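Local coordinates for protein BAG family molecular chaperone regulator 1 (Arabidopsis thaliana, PDB 4HWC) that probably acts as a co-chaperone, its BAG domain binding the ATPase domain of HSP70/HSC70 chaperones in pathways such as programmed cell death and stress responses, at residues 47-52 with 77-82; 14-19 with 73-78. One frame throughout, in Å; residues are numbered along the deposited sequence.

Contact 1: residues 47-52 with 77-82; sequences LLMNEL and NYVETL
Residues 47-52 and 77-82 face each other as antiparallel helical segments, their axes 10.4 Å apart at closest approach and their N-to-C directions 157° apart, with the backbones nearest where Leu48 lies across from Val79. They belong to helices 38-55 and 62-88 of the three-helix bundle that makes up the BAG domain, and the pair illustrates how one leucine can carry a helix-helix interface without any hydrogen bond across it. Leu48 is that residue. Its CG lies beside the backbone N (chi1 -73°), and from there the branch ending in CD1 enters between three residues of the facing helix. On one flank CD1 packs against Tyr78, whose CB is 3.9 Å from Leu48 CD1; the two side chains cross at about a right angle. The phenol then leads away from helix 38-55, leaving its base as the closest part, while Leu48 CD2 meets the ring obliquely. Val79 lies over the root of the leucine, with CG2 3.9 Å from Leu48 CB. The same methyl is shared with Met49, a residue at the margin of the interface: its chain bends at chi2 and chi3, and SD comes to 4.2 Å from Val79 CG2. Farther into the bundle, Leu48 also touches Leu19 of helix 5-31, and so has neighbours on both other helices. Leu82, buried and packed against Leu41, Val44 and Ile45, approaches Leu48 tip to tip, and here the packing is tightest: Leu48 CD1 and Leu82 CD1 are just 3.5 Å apart.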
loop_
_atom_site.group_PDB
_atom_site.type_symbol
_atom_site.label_atom_id
_atom_site.label_comp_id
_atom_site.label_asym_id
_atom_site.label_seq_id
_atom_site.Cartn_x
_atom_site.Cartn_y
_atom_site.Cartn_z
ATOM N N LEU A 47 0.915 -3.931 6.902
ATOM C CA LEU A 47 1.319 -4.789 5.792
ATOM C C LEU A 47 1.921 -3.904 4.701
ATOM O O LEU A 47 2.853 -4.323 4.010
ATOM C CB LEU A 47 0.139 -5.580 5.197
ATOM C CG LEU A 47 -0.396 -6.744 6.031
ATOM C CD1 LEU A 47 -1.571 -7.392 5.316
ATOM C CD2 LEU A 47 0.715 -7.752 6.268
ATOM N N LEU A 48 1.389 -2.690 4.551
ATOM C CA LEU A 48 1.907 -1.751 3.553
ATOM C C LEU A 48 3.301 -1.267 3.942
ATOM O O LEU A 48 4.164 -1.088 3.082
ATOM C CB LEU A 48 0.965 -0.549 3.398
ATOM C CG LEU A 48 -0.355 -0.833 2.664
ATOM C CD1 LEU A 48 -1.338 0.286 2.948
ATOM C CD2 LEU A 48 -0.108 -0.956 1.158
ATOM N N MET A 49 3.524 -1.051 5.235
ATOM C CA MET A 49 4.836 -0.599 5.684
ATOM C C MET A 49 5.884 -1.670 5.425
ATOM O O MET A 49 7.051 -1.352 5.156
ATOM C CB MET A 49 4.806 -0.231 7.166
ATOM C CG MET A 49 3.911 0.950 7.484
ATOM S SD MET A 49 4.360 2.428 6.543
ATOM C CE MET A 49 5.916 2.856 7.359
ATOM N N ASN A 50 5.474 -2.936 5.504
ATOM C CA ASN A 50 6.386 -4.047 5.255
ATOM C C ASN A 50 6.795 -4.060 3.790
ATOM O O ASN A 50 7.929 -4.411 3.454
ATOM C CB ASN A 50 5.745 -5.389 5.627
ATOM C CG ASN A 50 5.878 -5.708 7.105
ATOM O OD1 ASN A 50 6.721 -5.135 7.803
ATOM N ND2 ASN A 50 5.056 -6.640 7.591
ATOM N N GLU A 51 5.866 -3.685 2.913
ATOM C CA GLU A 51 6.175 -3.627 1.490
ATOM C C GLU A 51 7.089 -2.424 1.240
ATOM O O GLU A 51 7.944 -2.459 0.355
ATOM C CB GLU A 51 4.892 -3.502 0.660
ATOM C CG GLU A 51 3.963 -4.706 0.774
ATOM C CD GLU A 51 4.649 -6.015 0.389
ATOM O OE1 GLU A 51 5.089 -6.145 -0.779
ATOM O OE2 GLU A 51 4.750 -6.912 1.255
ATOM N N LEU A 52 6.913 -1.363 2.022
ATOM C CA LEU A 52 7.738 -0.168 1.870
ATOM C C LEU A 52 9.179 -0.522 2.261
ATOM O O LEU A 52 10.141 -0.058 1.641
ATOM C CB LEU A 52 7.210 0.953 2.763
ATOM C CG LEU A 52 7.694 2.370 2.455
ATOM C CD1 LEU A 52 7.145 2.813 1.102
ATOM C CD2 LEU A 52 7.225 3.318 3.543
ATOM N N ASN A 77 0.775 6.649 -0.845
ATOM C CA ASN A 77 -0.574 7.144 -1.085
ATOM C C ASN A 77 -1.606 6.328 -0.320
ATOM O O ASN A 77 -2.525 6.891 0.262
ATOM C CB ASN A 77 -0.922 7.107 -2.584
ATOM C CG ASN A 77 -0.228 8.196 -3.380
ATOM O OD1 ASN A 77 0.361 9.113 -2.818
ATOM N ND2 ASN A 77 -0.308 8.101 -4.703
ATOM N N TYR A 78 -1.467 5.002 -0.332
ATOM C CA TYR A 78 -2.423 4.155 0.380
ATOM C C TYR A 78 -2.336 4.356 1.888
ATOM O O TYR A 78 -3.357 4.389 2.570
ATOM C CB TYR A 78 -2.202 2.678 0.056
ATOM C CG TYR A 78 -2.636 2.267 -1.334
ATOM C CD1 TYR A 78 -3.856 2.689 -1.870
ATOM C CD2 TYR A 78 -1.860 1.396 -2.084
ATOM C CE1 TYR A 78 -4.279 2.249 -3.137
ATOM C CE2 TYR A 78 -2.269 0.955 -3.336
ATOM C CZ TYR A 78 -3.477 1.376 -3.853
ATOM O OH TYR A 78 -3.858 0.911 -5.091
ATOM N N VAL A 79 -1.124 4.486 2.419
ATOM C CA VAL A 79 -0.992 4.700 3.858
ATOM C C VAL A 79 -1.628 6.046 4.211
ATOM O O VAL A 79 -2.282 6.189 5.244
ATOM C CB VAL A 79 0.494 4.665 4.303
ATOM C CG1 VAL A 79 0.609 5.039 5.786
ATOM C CG2 VAL A 79 1.054 3.268 4.093
ATOM N N GLU A 80 -1.449 7.026 3.334
ATOM C CA GLU A 80 -2.015 8.357 3.530
ATOM C C GLU A 80 -3.539 8.254 3.584
ATOM O O GLU A 80 -4.191 8.872 4.423
ATOM C CB GLU A 80 -1.592 9.264 2.373
ATOM C CG GLU A 80 -2.131 10.683 2.429
ATOM C CD GLU A 80 -1.637 11.517 1.258
ATOM O OE1 GLU A 80 -1.693 12.757 1.344
ATOM O OE2 GLU A 80 -1.191 10.926 0.248
ATOM N N THR A 81 -4.100 7.469 2.673
ATOM C CA THR A 81 -5.543 7.261 2.620
ATOM C C THR A 81 -6.024 6.554 3.886
ATOM O O THR A 81 -7.046 6.931 4.469
ATOM C CB THR A 81 -5.913 6.421 1.381
ATOM O OG1 THR A 81 -5.591 7.164 0.199
ATOM C CG2 THR A 81 -7.399 6.075 1.371
ATOM N N LEU A 82 -5.286 5.537 4.321
ATOM C CA LEU A 82 -5.660 4.790 5.518
ATOM C C LEU A 82 -5.549 5.624 6.793
ATOM O O LEU A 82 -6.361 5.473 7.711
ATOM C CB LEU A 82 -4.802 3.535 5.658
ATOM C CG LEU A 82 -5.022 2.390 4.664
ATOM C CD1 LEU A 82 -4.013 1.284 4.943
ATOM C CD2 LEU A 82 -6.436 1.850 4.796
#

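Contact 2: residues 14-19 with 73-78; sequences LEVDRL and KRVQNY
Val16 and Arg74 meet where two parallel-running helices of the three-helix bundle, 5-31 and 62-88, lie side by side; the segment axes are 10.8 Å apart at closest approach and their directions differ by 19°. The valine covers one face of the guanidinium, its CG1 3.3 Å above the plane and over the centre. The other methyl, CG2, turns to the core and packs on Val75 CG2 at 3.9 Å, the two side chains crossing at about a right angle. Val16 CG1 also lies in the plane of the Tyr78 ring, meeting its edge at CE2 (3.7 Å), so a single methyl serves both flat groups. Beyond the valine, Asp17 takes the charged end of Arg74. Although its CB points away from helix 62-88, its carboxylate returns, and OD1 alone accepts from both NH1 and NH2 in an end-on salt bridge, the shorter arm joining Arg74 NH1 to Asp17 OD1 at 2.8 Å. Both N-H...O bonds are clearly bent, and the carboxylate and guanidinium planes stand 55° apart. Bends at chi2 and chi3 bring the arginine over the valine, and farther out Arg74 NH1 makes a weak hydrogen bond to the backbone oxygen of Ser13.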
loop_
_atom_site.group_PDB
_atom_site.type_symbol
_atom_site.label_atom_id
_atom_site.label_comp_id
_atom_site.label_asym_id
_atom_site.label_seq_id
_atom_site.Cartn_x
_atom_site.Cartn_y
_atom_site.Cartn_z
ATOM N N LEU A 14 2.269 -6.759 -7.053
ATOM C CA LEU A 14 1.094 -7.620 -6.988
ATOM C C LEU A 14 0.487 -7.581 -5.588
ATOM O O LEU A 14 -0.731 -7.586 -5.434
ATOM C CB LEU A 14 1.466 -9.057 -7.357
ATOM C CG LEU A 14 1.991 -9.277 -8.780
ATOM C CD1 LEU A 14 2.397 -10.731 -8.958
ATOM C CD2 LEU A 14 0.921 -8.892 -9.788
ATOM N N GLU A 15 1.344 -7.540 -4.573
ATOM C CA GLU A 15 0.876 -7.481 -3.194
ATOM C C GLU A 15 0.293 -6.101 -2.908
ATOM O O GLU A 15 -0.675 -5.965 -2.155
ATOM C CB GLU A 15 2.023 -7.778 -2.230
ATOM C CG GLU A 15 1.626 -7.786 -0.759
ATOM C CD GLU A 15 0.349 -8.577 -0.485
ATOM O OE1 GLU A 15 0.011 -9.481 -1.281
ATOM O OE2 GLU A 15 -0.312 -8.299 0.540
ATOM N N VAL A 16 0.886 -5.072 -3.500
ATOM C CA VAL A 16 0.368 -3.726 -3.307
ATOM C C VAL A 16 -1.003 -3.646 -3.986
ATOM O O VAL A 16 -1.890 -2.941 -3.507
ATOM C CB VAL A 16 1.328 -2.665 -3.893
ATOM C CG1 VAL A 16 0.690 -1.277 -3.827
ATOM C CG2 VAL A 16 2.627 -2.660 -3.094
ATOM N N ASP A 17 -1.184 -4.367 -5.096
ATOM C CA ASP A 17 -2.482 -4.366 -5.779
ATOM C C ASP A 17 -3.549 -4.911 -4.832
ATOM O O ASP A 17 -4.652 -4.364 -4.728
ATOM C CB ASP A 17 -2.483 -5.268 -7.026
ATOM C CG ASP A 17 -1.592 -4.754 -8.132
ATOM O OD1 ASP A 17 -1.366 -3.529 -8.194
ATOM O OD2 ASP A 17 -1.134 -5.580 -8.953
ATOM N N ARG A 18 -3.214 -6.003 -4.157
ATOM C CA ARG A 18 -4.146 -6.639 -3.240
ATOM C C ARG A 18 -4.411 -5.765 -2.025
ATOM O O ARG A 18 -5.547 -5.662 -1.578
ATOM C CB ARG A 18 -3.612 -7.997 -2.790
ATOM C CG ARG A 18 -4.664 -8.886 -2.129
ATOM C CD ARG A 18 -4.032 -10.137 -1.550
ATOM N NE ARG A 18 -3.153 -9.810 -0.432
ATOM C CZ ARG A 18 -3.575 -9.558 0.802
ATOM N NH1 ARG A 18 -4.872 -9.600 1.087
ATOM N NH2 ARG A 18 -2.700 -9.258 1.751
ATOM N N LEU A 19 -3.366 -5.145 -1.481
ATOM C CA LEU A 19 -3.546 -4.285 -0.317
ATOM C C LEU A 19 -4.365 -3.064 -0.718
ATOM O O LEU A 19 -5.111 -2.529 0.088
ATOM C CB LEU A 19 -2.190 -3.856 0.264
ATOM C CG LEU A 19 -1.359 -5.008 0.848
ATOM C CD1 LEU A 19 -0.004 -4.502 1.312
ATOM C CD2 LEU A 19 -2.115 -5.639 2.010
ATOM N N LYS A 73 5.635 5.232 -4.207
ATOM C CA LYS A 73 4.615 6.280 -4.208
ATOM C C LYS A 73 3.227 5.694 -3.992
ATOM O O LYS A 73 2.398 6.288 -3.298
ATOM C CB LYS A 73 4.652 7.049 -5.530
ATOM C CG LYS A 73 3.649 8.199 -5.612
ATOM C CD LYS A 73 3.926 9.247 -4.543
ATOM C CE LYS A 73 2.995 10.450 -4.704
ATOM N NZ LYS A 73 3.289 11.485 -3.686
ATOM N N ARG A 74 2.972 4.536 -4.595
ATOM C CA ARG A 74 1.674 3.883 -4.443
ATOM C C ARG A 74 1.414 3.581 -2.977
ATOM O O ARG A 74 0.332 3.847 -2.471
ATOM C CB ARG A 74 1.623 2.564 -5.222
ATOM C CG ARG A 74 1.289 2.702 -6.686
ATOM C CD ARG A 74 0.265 1.646 -7.077
ATOM N NE ARG A 74 0.838 0.313 -7.087
ATOM C CZ ARG A 74 0.133 -0.812 -7.140
ATOM N NH1 ARG A 74 0.765 -1.969 -7.152
ATOM N NH2 ARG A 74 -1.193 -0.783 -7.158
ATOM N N VAL A 75 2.411 3.008 -2.304
ATOM C CA VAL A 75 2.294 2.657 -0.894
ATOM C C VAL A 75 2.100 3.884 -0.008
ATOM O O VAL A 75 1.269 3.877 0.903
ATOM C CB VAL A 75 3.537 1.877 -0.407
ATOM C CG1 VAL A 75 3.450 1.650 1.102
ATOM C CG2 VAL A 75 3.617 0.536 -1.121
ATOM N N GLN A 76 2.877 4.933 -0.269
ATOM C CA GLN A 76 2.751 6.162 0.495
ATOM C C GLN A 76 1.327 6.711 0.365
ATOM O O GLN A 76 0.735 7.166 1.346
ATOM C CB GLN A 76 3.773 7.199 0.005
ATOM C CG GLN A 76 5.214 6.867 0.402
ATOM C CD GLN A 76 6.246 7.773 -0.250
ATOM O OE1 GLN A 76 7.417 7.777 0.138
ATOM N NE2 GLN A 76 5.822 8.529 -1.251
ATOM N N ASN A 77 0.775 6.649 -0.845
ATOM C CA ASN A 77 -0.574 7.144 -1.085
ATOM C C ASN A 77 -1.606 6.328 -0.320
ATOM O O ASN A 77 -2.525 6.891 0.262
ATOM C CB ASN A 77 -0.922 7.107 -2.584
ATOM C CG ASN A 77 -0.228 8.196 -3.380
ATOM O OD1 ASN A 77 0.361 9.113 -2.818
ATOM N ND2 ASN A 77 -0.308 8.101 -4.703
ATOM N N TYR A 78 -1.467 5.002 -0.332
ATOM C CA TYR A 78 -2.423 4.155 0.380
ATOM C C TYR A 78 -2.336 4.356 1.888
ATOM O O TYR A 78 -3.357 4.389 2.570
ATOM C CB TYR A 78 -2.202 2.678 0.056
ATOM C CG TYR A 78 -2.636 2.267 -1.334
ATOM C CD1 TYR A 78 -3.856 2.689 -1.870
ATOM C CD2 TYR A 78 -1.860 1.396 -2.084
ATOM C CE1 TYR A 78 -4.279 2.249 -3.137
ATOM C CE2 TYR A 78 -2.269 0.955 -3.336
ATOM C CZ TYR A 78 -3.477 1.376 -3.853
ATOM O OH TYR A 78 -3.858 0.911 -5.091
#

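In the fold
Starting at the N terminus, helix 5-31 supplies the first segment of contact 2 and helix 38-55 the first segment of contact 1; both contacts are completed on helix 62-88. Contact 1 closes a loop with 24 residues between its segments, across the turn between neighbouring antiparallel helices. Contact 2 spans 53 residues and brings the first and third helices together in parallel. Their second segments overlap at Asn77 and Tyr78, and the two loops cross, contact 1 opening within the span of contact 2 and ending four residues farther on. With centres about 6 Å apart, they also touch directly: Leu48 packs on Val75, and Leu47 on Leu19. Together they tie all three helices of the BAG domain near its middle.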